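Local coordinates for chitin oligosaccharide binding protein NagB2 (Paenibacillus sp. FPU-7, PDB 7EHU) that binds chitin oligosaccharides as an extracellular solute-binding protein, presumably delivering them to an uptake system, at residues L47-K52 with G346-R351; R40-N45 with T279-D284; N205-A210 with F236-D241; E149-N154 with N201-S206. One frame throughout, in Å; residues are numbered along the deposited sequence. Where two conformers were deposited one is given.

Contacts 1 and 2 share helix 44-60 and adjoin, with a weak hydrogen bond from Arg-351 NH1 to Asn-45 OD1 between them. Contact 1 is partly exposed and combines leucine packing with a lysine-glutamate salt bridge, whereas contact 2, at the start of that helix, lines the glycan pocket and joins its segments through water and sugar. Contacts 3 and 4 share helix 197-212 and are buried: contact 3 packs it on another helix through apolar groups, and contact 4 sets a carboxylate and a phenylalanine of strand 138-154 against it. A hydrogen bond between Thr-279 OG1 and Tyr-152 OH connects contacts 2 and 4; contacts 1 and 3 stand about 35 Å apart, centre to centre.

Contact 1. Residues L47-K52 with G346-R351; sequences LALLEK and GEALGR
Leu-49 and Glu-347 lie alongside one another, running opposite ways, which brings the CD1 methyl of the leucine against the carboxylate carbon CD of Glu-347 at 3.6 Å. The second methyl, CD2, meets Ala-348 CB at 4.0 Å, so the forked leucine end touches two successive residues of the facing helix. Lys-52 meets the same carboxylate head-on from helix 44-60. Its chain runs extended from the backbone and then bends at chi3 (83°), which brings NZ to Glu-347 OE1 at 2.8 Å in a salt bridge that uses the syn lone pair of that oxygen. Glu-347 itself reaches across with CG anti to its backbone N (chi1 170°) and the rest of the chain extended. The two helical segments run nearly antiparallel, at 159° with their axes 11.2 Å apart, a wide spacing filled by these long side chains. Helix 44-60 is the connecting helix of a beta-alpha-beta crossover between strands 30-36 and 64-70; Leu-50 packs on those strands, while Leu-49 looks toward helix 342-352. An alanine in place of Glu-347 is likely to deprive the Lys-52 ammonium of this counter-charge and Leu-49 CD1 of the carboxylate it rests on. Chemically, the contact is a partly exposed ion pair with an apolar flank, its attraction probably moderated by water.

Contact 2. Residues R40-N45 with T279-D284; sequences RDTAKN and TSAILD. With NAG (2-acetamido-2-deoxy-beta-D-glucopyranose), chain B.
Thr-42 and Ala-281 mark the nearest backbone approach, their CA atoms 6.2 Å apart, where a 3-10 turn and the start of helix 44-60 face the short helix 279-283. Both segments line the glycan pocket of this solute-binding protein, and the sugar lies between them, consistent with the ligand cleft of the periplasmic-binding-protein fold. Direct packing is slight, the closest side-chain pair being Thr-42 CG2 and Ala-281 CB at 4.3 Å. What joins the segments is a water that donates to Thr-42 O (2.7 Å) and is also hydrogen-bonded to Ser-280 OG. The acetamido group of an N-acetylglucosamine forms a second link. With chi1 at 54°, Thr-42 holds OG1 between its backbone N and carbonyl carbon, and from there the hydroxyl donates to the acetyl oxygen O7 over 2.6 Å. The acetyl methyl C8 sits between the segments, 3.6 Å from Thr-42 CB and 3.7 Å from Ala-281 CB, with Ser-280 OG also near. Asn-38, Thr-46 and Trp-277 add further hydrogen bonds to the sugar, and Arg-40, in a salt bridge with Asp-73, touches another sugar unit. At the N-cap position, Ala-43 CA approaches the sugar hydroxyl O1 to 3.5 Å.

Contact 3. Residues N205-A210 with F236-D241; sequences NSLFVA and FKRLKD
Leu-207 supplies the aliphatic part of this contact with both of its methyls. CD1 lies 3.7 Å from the backbone CA of Leu-239 and also close to that residue's CB, whereas CD2 rests 3.8 Å from Arg-238 CB, so the leucine straddles two successive residues. The aromatic part pairs Phe-208 and Phe-236, whose rings extend in the same direction, one beside the other. Phe-208 CD2 meets Phe-236 CZ at 3.6 Å, with the ring planes inclined at 33° and the centroids 5.6 Å apart. A chi1 of 67° places the Phe-208 ring back along its own helix, where Asn-205 CA lies over one of its faces. These groups join helices 197-212 and 230-244, a steeply inclined helix-helix packing of this solute-binding fold in which the axes of the two short segments cross at 134° and approach to 9.1 Å. Helices 394-408 and 414-430 also pack on Phe-236. Replacing Leu-207 with an alanine would probably open a gap beside Leu-239 and remove the apolar cover from the base of the Arg-238 chain. The charged member is Arg-238: beyond its aliphatic portion, the guanidinium is in a salt bridge with Asp-234 and a cation-pi contact with Trp-170.

Contact 4. Residues E149-N154 with N201-S206; sequences EGFYYN and NMLANS
Glu-149 OE1 lies against two methylene carbons of Met-202, CB at 3.2 Å and CG at 3.3 Å, close contacts but not hydrogen bonds. The pairing belongs to an alpha/beta layer of the solute-binding fold, with helix 197-212 packed against strand 138-154. The methionine chain runs roughly perpendicular to the glutamate chain. With CG beside its backbone N (chi1 -73°) and SD extended beyond it, Met-202 passes the carboxylate, SD standing 3.7 Å from Glu-149 CD. The Glu-149 side chain also comes to about 4 Å from a bound N-acetylglucosamine, nearest atoms, so helix 197-212 packs against a residue close to the sugar. Two residues along the strand, the contact turns apolar. With CG anti to the carbonyl carbon (chi1 -74°), the Phe-151 ring swings toward the helix, among Phe-173, Phe-273 and Phe-297. Across to the helix, the Phe-151 ring ends at its CZ atom, 3.9 Å from Leu-203 CD1.

Contact 1. Residues L47-K52 with G346-R351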
loop_
_atom_site.group_PDB
_atom_site.type_symbol
_atom_site.label_atom_id
_atom_site.label_comp_id
_atom_site.label_asym_id
_atom_site.label_seq_id
_atom_site.Cartn_x
_atom_site.Cartn_y
_atom_site.Cartn_z
ATOM N N LEU A 47 0.599 13.376 -9.899
ATOM C CA LEU A 47 1.655 13.740 -10.836
ATOM C C LEU A 47 1.761 15.252 -10.999
ATOM O O LEU A 47 2.867 15.802 -11.016
ATOM C CB LEU A 47 1.439 13.027 -12.176
ATOM C CG LEU A 47 2.427 13.354 -13.302
ATOM C CD1 LEU A 47 3.869 13.151 -12.833
ATOM C CD2 LEU A 47 2.123 12.522 -14.532
ATOM N N ALA A 48 0.633 15.947 -11.115
ATOM C CA ALA A 48 0.693 17.392 -11.307
ATOM C C ALA A 48 1.319 18.074 -10.095
ATOM O O ALA A 48 2.077 19.038 -10.232
ATOM C CB ALA A 48 -0.712 17.936 -11.579
ATOM N N LEU A 49 1.036 17.569 -8.897
ATOM C CA LEU A 49 1.644 18.147 -7.698
ATOM C C LEU A 49 3.151 17.918 -7.692
ATOM O O LEU A 49 3.930 18.828 -7.368
ATOM C CB LEU A 49 1.002 17.522 -6.466
ATOM C CG LEU A 49 1.370 18.088 -5.106
ATOM C CD1 LEU A 49 1.076 19.575 -5.039
ATOM C CD2 LEU A 49 0.626 17.358 -4.017
ATOM N N LEU A 50 3.578 16.713 -8.074
ATOM C CA LEU A 50 5.000 16.421 -8.189
ATOM C C LEU A 50 5.667 17.351 -9.197
ATOM O O LEU A 50 6.759 17.872 -8.945
ATOM C CB LEU A 50 5.187 14.956 -8.586
ATOM C CG LEU A 50 6.632 14.476 -8.750
ATOM C CD1 LEU A 50 7.397 14.517 -7.418
ATOM C CD2 LEU A 50 6.635 13.062 -9.328
ATOM N N GLU A 51 5.038 17.537 -10.362
ATOM C CA GLU A 51 5.575 18.417 -11.394
ATOM C C GLU A 51 5.684 19.850 -10.887
ATOM O O GLU A 51 6.658 20.546 -11.196
ATOM C CB GLU A 51 4.706 18.351 -12.655
ATOM C CG GLU A 51 4.859 17.041 -13.431
ATOM C CD GLU A 51 3.815 16.846 -14.523
ATOM O OE1 GLU A 51 2.839 17.624 -14.578
ATOM O OE2 GLU A 51 3.961 15.888 -15.307
ATOM N N LYS A 52 4.691 20.308 -10.115
ATOM C CA LYS A 52 4.750 21.649 -9.541
ATOM C C LYS A 52 5.958 21.793 -8.623
ATOM O O LYS A 52 6.690 22.790 -8.699
ATOM C CB LYS A 52 3.457 21.942 -8.779
ATOM C CG LYS A 52 3.403 23.342 -8.213
ATOM C CD LYS A 52 2.017 23.753 -7.753
ATOM C CE LYS A 52 1.680 23.260 -6.367
ATOM N NZ LYS A 52 0.507 24.024 -5.803
ATOM N N GLY A 346 -0.850 19.299 2.609
ATOM C CA GLY A 346 -2.211 19.770 2.772
ATOM C C GLY A 346 -2.971 19.838 1.464
ATOM O O GLY A 346 -4.181 19.587 1.425
ATOM N N GLU A 347 -2.283 20.212 0.379
ATOM C CA GLU A 347 -2.926 20.208 -0.933
ATOM C C GLU A 347 -3.266 18.777 -1.346
ATOM O O GLU A 347 -4.343 18.516 -1.899
ATOM C CB GLU A 347 -2.019 20.874 -1.976
ATOM C CG GLU A 347 -2.489 20.706 -3.414
ATOM C CD GLU A 347 -1.785 21.636 -4.424
ATOM O OE1 GLU A 347 -0.955 22.477 -4.017
ATOM O OE2 GLU A 347 -2.089 21.544 -5.637
ATOM N N ALA A 348 -2.366 17.827 -1.055
ATOM C CA ALA A 348 -2.630 16.425 -1.368
ATOM C C ALA A 348 -3.853 15.903 -0.616
ATOM O O ALA A 348 -4.672 15.165 -1.180
ATOM C CB ALA A 348 -1.392 15.569 -1.057
ATOM N N LEU A 349 -3.969 16.250 0.671
ATOM C CA LEU A 349 -5.131 15.852 1.454
ATOM C C LEU A 349 -6.397 16.563 0.979
ATOM O O LEU A 349 -7.443 15.927 0.815
ATOM C CB LEU A 349 -4.869 16.152 2.929
ATOM C CG LEU A 349 -6.050 15.884 3.865
ATOM C CD1 LEU A 349 -6.477 14.432 3.887
ATOM C CD2 LEU A 349 -5.717 16.338 5.273
ATOM N N GLY A 350 -6.313 17.877 0.735
ATOM C CA GLY A 350 -7.489 18.656 0.385
ATOM C C GLY A 350 -8.128 18.250 -0.925
ATOM O O GLY A 350 -9.349 18.309 -1.054
ATOM N N ARG A 351 -7.328 17.836 -1.913
ATOM C CA ARG A 351 -7.837 17.485 -3.238
ATOM C C ARG A 351 -8.029 15.989 -3.448
ATOM O O ARG A 351 -9.059 15.554 -3.971
ATOM C CB ARG A 351 -6.920 18.007 -4.350
ATOM C CG ARG A 351 -7.453 17.694 -5.763
ATOM C CD ARG A 351 -6.512 18.195 -6.866
ATOM N NE ARG A 351 -6.703 19.618 -7.158
ATOM C CZ ARG A 351 -6.714 20.159 -8.375
ATOM N NH1 ARG A 351 -6.548 19.414 -9.464
ATOM N NH2 ARG A 351 -6.891 21.466 -8.501
#

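Contact 2. Residues R40-N45 with T279-D284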
loop_
_atom_site.group_PDB
_atom_site.type_symbol
_atom_site.label_atom_id
_atom_site.label_comp_id
_atom_site.label_asym_id
_atom_site.label_seq_id
_atom_site.Cartn_x
_atom_site.Cartn_y
_atom_site.Cartn_z
ATOM N N ARG A 40 -1.087 6.266 -13.831
ATOM C CA ARG A 40 -2.466 6.008 -14.223
ATOM C C ARG A 40 -3.270 7.307 -14.243
ATOM O O ARG A 40 -2.912 8.292 -13.593
ATOM C CB ARG A 40 -3.128 5.024 -13.256
ATOM C CG ARG A 40 -2.485 3.638 -13.217
ATOM C CD ARG A 40 -3.267 2.690 -12.276
ATOM N NE ARG A 40 -2.692 1.345 -12.159
ATOM C CZ ARG A 40 -2.094 0.829 -11.077
ATOM N NH1 ARG A 40 -1.954 1.510 -9.946
ATOM N NH2 ARG A 40 -1.648 -0.411 -11.130
ATOM N N ASP A 41 -4.374 7.293 -14.997
ATOM C CA ASP A 41 -5.219 8.482 -15.087
ATOM C C ASP A 41 -5.686 8.932 -13.706
ATOM O O ASP A 41 -5.801 10.137 -13.430
ATOM C CB ASP A 41 -6.430 8.212 -15.988
ATOM C CG ASP A 41 -6.052 7.905 -17.422
ATOM O OD1 ASP A 41 -6.934 7.410 -18.175
ATOM O OD2 ASP A 41 -4.888 8.159 -17.798
ATOM N N THR A 42 -5.974 7.980 -12.822
ATOM C CA THR A 42 -6.459 8.326 -11.491
ATOM C C THR A 42 -5.391 8.981 -10.629
ATOM O O THR A 42 -5.720 9.497 -9.556
ATOM C CB THR A 42 -6.970 7.077 -10.780
ATOM O OG1 THR A 42 -5.938 6.084 -10.801
ATOM C CG2 THR A 42 -8.239 6.509 -11.444
ATOM N N ALA A 43 -4.128 8.946 -11.051
ATOM C CA ALA A 43 -3.027 9.550 -10.312
ATOM C C ALA A 43 -2.583 10.880 -10.905
ATOM O O ALA A 43 -1.537 11.408 -10.504
ATOM C CB ALA A 43 -1.848 8.575 -10.256
ATOM N N LYS A 44 -3.366 11.440 -11.832
ATOM C CA LYS A 44 -2.961 12.654 -12.534
ATOM C C LYS A 44 -2.761 13.830 -11.579
ATOM O O LYS A 44 -1.877 14.668 -11.793
ATOM C CB LYS A 44 -3.984 13.016 -13.619
ATOM C CG LYS A 44 -3.790 12.273 -14.950
ATOM C CD LYS A 44 -4.838 12.687 -15.987
ATOM C CE LYS A 44 -4.918 11.716 -17.168
ATOM N NZ LYS A 44 -3.583 11.298 -17.670
ATOM N N ASN A 45 -3.585 13.935 -10.530
ATOM C CA ASN A 45 -3.401 15.052 -9.611
ATOM C C ASN A 45 -2.105 14.895 -8.821
ATOM O O ASN A 45 -1.400 15.880 -8.551
ATOM C CB ASN A 45 -4.590 15.166 -8.657
ATOM C CG ASN A 45 -5.843 15.696 -9.332
ATOM O OD1 ASN A 45 -5.792 16.337 -10.376
ATOM N ND2 ASN A 45 -6.981 15.423 -8.720
ATOM N N THR A 279 -8.949 6.320 -2.170
ATOM C CA THR A 279 -10.126 7.144 -1.891
ATOM C C THR A 279 -10.471 8.074 -3.042
ATOM O O THR A 279 -11.651 8.245 -3.373
ATOM C CB THR A 279 -9.925 7.931 -0.597
ATOM O OG1 THR A 279 -9.891 7.007 0.480
ATOM C CG2 THR A 279 -11.050 8.941 -0.359
ATOM N N SER A 280 -9.463 8.722 -3.638
ATOM C CA SER A 280 -9.768 9.700 -4.678
ATOM C C SER A 280 -10.528 9.056 -5.835
ATOM O O SER A 280 -11.412 9.681 -6.430
ATOM C CB SER A 280 -8.504 10.367 -5.219
ATOM O OG SER A 280 -7.604 9.395 -5.721
ATOM N N ALA A 281 -10.183 7.814 -6.199
ATOM C CA ALA A 281 -10.886 7.161 -7.295
ATOM C C ALA A 281 -12.327 6.872 -6.918
ATOM O O ALA A 281 -13.221 6.940 -7.764
ATOM C CB ALA A 281 -10.162 5.877 -7.688
ATOM N N ILE A 282 -12.563 6.545 -5.643
ATOM C CA ILE A 282 -13.895 6.217 -5.137
ATOM C C ILE A 282 -14.763 7.453 -4.973
ATOM O O ILE A 282 -15.992 7.340 -4.996
ATOM C CB ILE A 282 -13.711 5.370 -3.864
ATOM C CG1 ILE A 282 -13.129 4.009 -4.272
ATOM C CG2 ILE A 282 -15.002 5.206 -3.111
ATOM C CD1 ILE A 282 -12.531 3.223 -3.166
ATOM N N LEU A 283 -14.158 8.630 -4.856
ATOM C CA LEU A 283 -14.910 9.876 -4.738
ATOM C C LEU A 283 -14.982 10.656 -6.042
ATOM O O LEU A 283 -15.645 11.686 -6.081
ATOM C CB LEU A 283 -14.310 10.737 -3.621
ATOM C CG LEU A 283 -14.373 10.123 -2.223
ATOM C CD1 LEU A 283 -13.807 11.093 -1.216
ATOM C CD2 LEU A 283 -15.790 9.719 -1.835
ATOM N N ASP A 284 -14.335 10.185 -7.099
ATOM C CA ASP A 284 -14.221 10.951 -8.331
ATOM C C ASP A 284 -15.594 11.281 -8.898
ATOM O O ASP A 284 -16.357 10.383 -9.253
ATOM C CB ASP A 284 -13.459 10.091 -9.335
ATOM C CG ASP A 284 -13.140 10.827 -10.607
ATOM O OD1 ASP A 284 -12.033 11.407 -10.662
ATOM O OD2 ASP A 284 -13.989 10.865 -11.528
HETATM C C1 NAG B . -2.505 8.166 -5.955
HETATM C C2 NAG B . -2.815 6.725 -6.397
HETATM C C3 NAG B . -2.184 5.716 -5.446
HETATM C C4 NAG B . -0.749 6.082 -5.081
HETATM C C5 NAG B . -0.617 7.564 -4.762
HETATM C C6 NAG B . 0.808 8.002 -4.535
HETATM C C7 NAG B . -4.991 6.315 -7.515
HETATM C C8 NAG B . -6.472 6.147 -7.291
HETATM N N2 NAG B . -4.257 6.530 -6.418
HETATM O O1 NAG B . -2.972 9.076 -6.889
HETATM O O3 NAG B . -2.270 4.427 -6.049
HETATM O O4 NAG B . -0.422 5.434 -3.853
HETATM O O5 NAG B . -1.135 8.341 -5.844
HETATM O O6 NAG B . 1.671 7.530 -5.555
HETATM O O7 NAG B . -4.479 6.228 -8.633
HETATM O O HOH W 1 -8.198 9.558 -8.447
#

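Contact 3. Residues N205-A210 with F236-D241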
loop_
_atom_site.group_PDB
_atom_site.type_symbol
_atom_site.label_atom_id
_atom_site.label_comp_id
_atom_site.label_asym_id
_atom_site.label_seq_id
_atom_site.Cartn_x
_atom_site.Cartn_y
_atom_site.Cartn_z
ATOM N N ASN A 205 -3.406 -10.810 3.516
ATOM C CA ASN A 205 -2.611 -10.370 4.659
ATOM C C ASN A 205 -3.487 -10.017 5.845
ATOM O O ASN A 205 -3.225 -10.480 6.964
ATOM C CB ASN A 205 -1.464 -9.478 4.136
ATOM C CG ASN A 205 -0.564 -8.801 5.173
ATOM O OD1 ASN A 205 -0.089 -7.677 4.976
ATOM N ND2 ASN A 205 -0.510 -9.374 6.374
ATOM N N SER A 206 -4.591 -9.311 5.620
ATOM C CA SER A 206 -5.486 -9.049 6.742
ATOM C C SER A 206 -6.161 -10.317 7.246
ATOM O O SER A 206 -6.416 -10.425 8.447
ATOM C CB SER A 206 -6.477 -7.931 6.431
ATOM O OG SER A 206 -5.850 -6.665 6.540
ATOM N N LEU A 207 -6.428 -11.285 6.360
ATOM C CA LEU A 207 -6.980 -12.565 6.792
ATOM C C LEU A 207 -6.024 -13.307 7.711
ATOM O O LEU A 207 -6.421 -13.754 8.788
ATOM C CB LEU A 207 -7.336 -13.434 5.595
ATOM C CG LEU A 207 -8.783 -13.304 5.142
ATOM C CD1 LEU A 207 -8.947 -13.873 3.730
ATOM C CD2 LEU A 207 -9.701 -14.022 6.103
ATOM N N PHE A 208 -4.758 -13.473 7.300
ATOM C CA PHE A 208 -3.863 -14.296 8.116
ATOM C C PHE A 208 -3.400 -13.581 9.380
ATOM O O PHE A 208 -3.063 -14.252 10.356
ATOM C CB PHE A 208 -2.750 -15.020 7.335
ATOM C CG PHE A 208 -1.677 -14.155 6.701
ATOM C CD1 PHE A 208 -0.725 -13.488 7.462
ATOM C CD2 PHE A 208 -1.535 -14.125 5.318
ATOM C CE1 PHE A 208 0.295 -12.768 6.836
ATOM C CE2 PHE A 208 -0.527 -13.405 4.715
ATOM C CZ PHE A 208 0.373 -12.734 5.471
ATOM N N VAL A 209 -3.404 -12.249 9.404
ATOM C CA VAL A 209 -3.177 -11.565 10.669
ATOM C C VAL A 209 -4.403 -11.716 11.560
ATOM O O VAL A 209 -4.282 -11.911 12.774
ATOM C CB VAL A 209 -2.745 -10.101 10.439
ATOM C CG1 VAL A 209 -2.767 -9.304 11.751
ATOM C CG2 VAL A 209 -1.358 -10.045 9.767
ATOM N N ALA A 210 -5.601 -11.670 10.970
ATOM C CA ALA A 210 -6.814 -11.873 11.758
ATOM C C ALA A 210 -6.867 -13.270 12.360
ATOM O O ALA A 210 -7.382 -13.444 13.470
ATOM C CB ALA A 210 -8.066 -11.636 10.909
ATOM N N PHE A 236 -5.609 -18.692 4.819
ATOM C CA PHE A 236 -5.662 -19.040 3.405
ATOM C C PHE A 236 -6.846 -19.931 3.102
ATOM O O PHE A 236 -7.416 -19.837 2.011
ATOM C CB PHE A 236 -4.346 -19.662 2.964
ATOM C CG PHE A 236 -3.237 -18.664 2.897
ATOM C CD1 PHE A 236 -3.174 -17.746 1.862
ATOM C CD2 PHE A 236 -2.294 -18.588 3.899
ATOM C CE1 PHE A 236 -2.162 -16.792 1.812
ATOM C CE2 PHE A 236 -1.287 -17.639 3.843
ATOM C CZ PHE A 236 -1.226 -16.738 2.799
ATOM N N LYS A 237 -7.242 -20.780 4.056
ATOM C CA LYS A 237 -8.488 -21.522 3.904
ATOM C C LYS A 237 -9.679 -20.583 3.770
ATOM O O LYS A 237 -10.560 -20.806 2.935
ATOM C CB LYS A 237 -8.690 -22.513 5.053
ATOM C CG LYS A 237 -7.700 -23.680 4.983
ATOM C CD LYS A 237 -7.925 -24.779 6.014
ATOM C CE LYS A 237 -9.408 -25.079 6.078
ATOM N NZ LYS A 237 -9.930 -26.185 6.881
ATOM N N ARG A 238 -9.738 -19.541 4.588
ATOM C CA ARG A 238 -10.838 -18.592 4.473
ATOM C C ARG A 238 -10.792 -17.822 3.151
ATOM O O ARG A 238 -11.840 -17.553 2.554
ATOM C CB ARG A 238 -10.835 -17.646 5.674
ATOM C CG ARG A 238 -11.225 -18.308 7.001
ATOM C CD ARG A 238 -10.900 -17.415 8.170
ATOM N NE ARG A 238 -10.930 -18.112 9.452
ATOM C CZ ARG A 238 -11.900 -18.067 10.345
ATOM N NH1 ARG A 238 -12.979 -17.318 10.162
ATOM N NH2 ARG A 238 -11.746 -18.743 11.468
ATOM N N LEU A 239 -9.598 -17.421 2.703
ATOM C CA LEU A 239 -9.486 -16.736 1.418
ATOM C C LEU A 239 -10.047 -17.607 0.306
ATOM O O LEU A 239 -10.836 -17.152 -0.527
ATOM C CB LEU A 239 -8.023 -16.414 1.122
ATOM C CG LEU A 239 -7.716 -15.679 -0.185
ATOM C CD1 LEU A 239 -8.341 -14.290 -0.245
ATOM C CD2 LEU A 239 -6.215 -15.596 -0.378
ATOM N N LYS A 240 -9.640 -18.877 0.284
ATOM C CA LYS A 240 -10.163 -19.810 -0.703
ATOM C C LYS A 240 -11.676 -19.952 -0.582
ATOM O O LYS A 240 -12.382 -19.961 -1.596
ATOM C CB LYS A 240 -9.445 -21.152 -0.532
ATOM C CG LYS A 240 -9.821 -22.244 -1.512
ATOM C CD LYS A 240 -9.672 -21.809 -2.959
ATOM C CE LYS A 240 -9.991 -22.944 -3.921
ATOM N NZ LYS A 240 -9.838 -22.496 -5.327
ATOM N N ASP A 241 -12.202 -20.010 0.648
ATOM C CA ASP A 241 -13.645 -20.165 0.814
ATOM C C ASP A 241 -14.404 -18.953 0.277
ATOM O O ASP A 241 -15.490 -19.105 -0.286
ATOM C CB ASP A 241 -14.012 -20.439 2.280
ATOM C CG ASP A 241 -15.417 -21.029 2.430
ATOM O OD1 ASP A 241 -15.654 -22.156 1.919
ATOM O OD2 ASP A 241 -16.289 -20.374 3.046
#

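Contact 4. Residues E149-N154 with N201-S206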
loop_
_atom_site.group_PDB
_atom_site.type_symbol
_atom_site.label_atom_id
_atom_site.label_comp_id
_atom_site.label_asym_id
_atom_site.label_seq_id
_atom_site.Cartn_x
_atom_site.Cartn_y
_atom_site.Cartn_z
ATOM N N GLU A 149 -5.409 -0.221 5.261
ATOM C CA GLU A 149 -6.199 -1.066 4.374
ATOM C C GLU A 149 -7.443 -1.517 5.114
ATOM O O GLU A 149 -7.391 -1.758 6.318
ATOM C CB GLU A 149 -5.392 -2.265 3.843
ATOM C CG GLU A 149 -4.216 -1.830 2.971
ATOM C CD GLU A 149 -3.395 -2.944 2.392
ATOM O OE1 GLU A 149 -3.810 -4.133 2.462
ATOM O OE2 GLU A 149 -2.296 -2.617 1.861
ATOM N N GLY A 150 -8.543 -1.606 4.371
ATOM C CA GLY A 150 -9.824 -1.977 4.936
ATOM C C GLY A 150 -10.850 -2.081 3.830
ATOM O O GLY A 150 -10.515 -1.997 2.653
ATOM N N PHE A 151 -12.113 -2.279 4.221
ATOM C CA PHE A 151 -13.212 -2.442 3.271
ATOM C C PHE A 151 -13.921 -1.121 3.006
ATOM O O PHE A 151 -14.611 -0.592 3.879
ATOM C CB PHE A 151 -14.240 -3.452 3.776
ATOM C CG PHE A 151 -13.794 -4.880 3.700
ATOM C CD1 PHE A 151 -13.833 -5.585 2.509
ATOM C CD2 PHE A 151 -13.333 -5.524 4.837
ATOM C CE1 PHE A 151 -13.424 -6.911 2.450
ATOM C CE2 PHE A 151 -12.937 -6.846 4.785
ATOM C CZ PHE A 151 -12.986 -7.538 3.596
ATOM N N TYR A 152 -13.774 -0.607 1.795
ATOM C CA TYR A 152 -14.736 0.347 1.281
ATOM C C TYR A 152 -16.011 -0.431 0.942
ATOM O O TYR A 152 -15.943 -1.563 0.456
ATOM C CB TYR A 152 -14.196 0.973 0.003
ATOM C CG TYR A 152 -12.985 1.858 0.183
ATOM C CD1 TYR A 152 -13.111 3.220 0.421
ATOM C CD2 TYR A 152 -11.699 1.326 0.073
ATOM C CE1 TYR A 152 -11.996 4.041 0.541
ATOM C CE2 TYR A 152 -10.609 2.118 0.196
ATOM C CZ TYR A 152 -10.749 3.474 0.417
ATOM O OH TYR A 152 -9.612 4.249 0.516
ATOM N N TYR A 153 -17.182 0.147 1.194
ATOM C CA TYR A 153 -18.412 -0.574 0.891
ATOM C C TYR A 153 -19.502 0.375 0.418
ATOM O O TYR A 153 -19.511 1.574 0.710
ATOM C CB TYR A 153 -18.863 -1.467 2.060
ATOM C CG TYR A 153 -19.669 -0.793 3.146
ATOM C CD1 TYR A 153 -19.041 -0.102 4.177
ATOM C CD2 TYR A 153 -21.055 -0.918 3.193
ATOM C CE1 TYR A 153 -19.763 0.462 5.196
ATOM C CE2 TYR A 153 -21.794 -0.349 4.220
ATOM C CZ TYR A 153 -21.143 0.331 5.223
ATOM O OH TYR A 153 -21.882 0.883 6.229
ATOM N N ASN A 154 -20.405 -0.198 -0.364
ATOM C CA ASN A 154 -21.528 0.519 -0.952
ATOM C C ASN A 154 -22.724 0.412 -0.015
ATOM O O ASN A 154 -23.289 -0.668 0.167
ATOM C CB ASN A 154 -21.787 -0.065 -2.330
ATOM C CG ASN A 154 -22.841 0.678 -3.092
ATOM O OD1 ASN A 154 -23.852 1.110 -2.531
ATOM N ND2 ASN A 154 -22.584 0.895 -4.371
ATOM N N ASN A 201 -3.154 -10.140 -2.194
ATOM C CA ASN A 201 -2.422 -10.205 -0.939
ATOM C C ASN A 201 -2.852 -9.155 0.072
ATOM O O ASN A 201 -2.625 -9.352 1.268
ATOM C CB ASN A 201 -0.912 -10.152 -1.168
ATOM C CG ASN A 201 -0.352 -11.482 -1.665
ATOM O OD1 ASN A 201 -0.960 -12.536 -1.492
ATOM N ND2 ASN A 201 0.828 -11.429 -2.259
ATOM N N MET A 202 -3.464 -8.052 -0.354
ATOM C CA MET A 202 -4.006 -7.123 0.642
ATOM C C MET A 202 -5.017 -7.844 1.513
ATOM O O MET A 202 -4.965 -7.800 2.747
ATOM C CB MET A 202 -4.690 -5.948 -0.064
ATOM C CG MET A 202 -3.723 -4.961 -0.704
ATOM S SD MET A 202 -4.517 -3.371 -1.102
ATOM C CE MET A 202 -5.345 -3.840 -2.634
ATOM N N LEU A 203 -5.946 -8.535 0.868
ATOM C CA LEU A 203 -6.971 -9.271 1.584
ATOM C C LEU A 203 -6.383 -10.458 2.320
ATOM O O LEU A 203 -6.731 -10.710 3.477
ATOM C CB LEU A 203 -8.042 -9.710 0.592
ATOM C CG LEU A 203 -9.241 -10.444 1.183
ATOM C CD1 LEU A 203 -9.934 -9.621 2.267
ATOM C CD2 LEU A 203 -10.231 -10.809 0.079
ATOM N N ALA A 204 -5.486 -11.192 1.664
ATOM C CA ALA A 204 -4.865 -12.343 2.305
ATOM C C ALA A 204 -4.127 -11.934 3.567
ATOM O O ALA A 204 -4.195 -12.634 4.584
ATOM C CB ALA A 204 -3.910 -13.033 1.332
ATOM N N ASN A 205 -3.406 -10.810 3.516
ATOM C CA ASN A 205 -2.611 -10.370 4.659
ATOM C C ASN A 205 -3.487 -10.017 5.845
ATOM O O ASN A 205 -3.225 -10.480 6.964
ATOM C CB ASN A 205 -1.464 -9.478 4.136
ATOM C CG ASN A 205 -0.564 -8.801 5.173
ATOM O OD1 ASN A 205 -0.089 -7.677 4.976
ATOM N ND2 ASN A 205 -0.510 -9.374 6.374
ATOM N N SER A 206 -4.591 -9.311 5.620
ATOM C CA SER A 206 -5.486 -9.049 6.742
ATOM C C SER A 206 -6.161 -10.317 7.246
ATOM O O SER A 206 -6.416 -10.425 8.447
ATOM C CB SER A 206 -6.477 -7.931 6.431
ATOM O OG SER A 206 -5.850 -6.665 6.540
#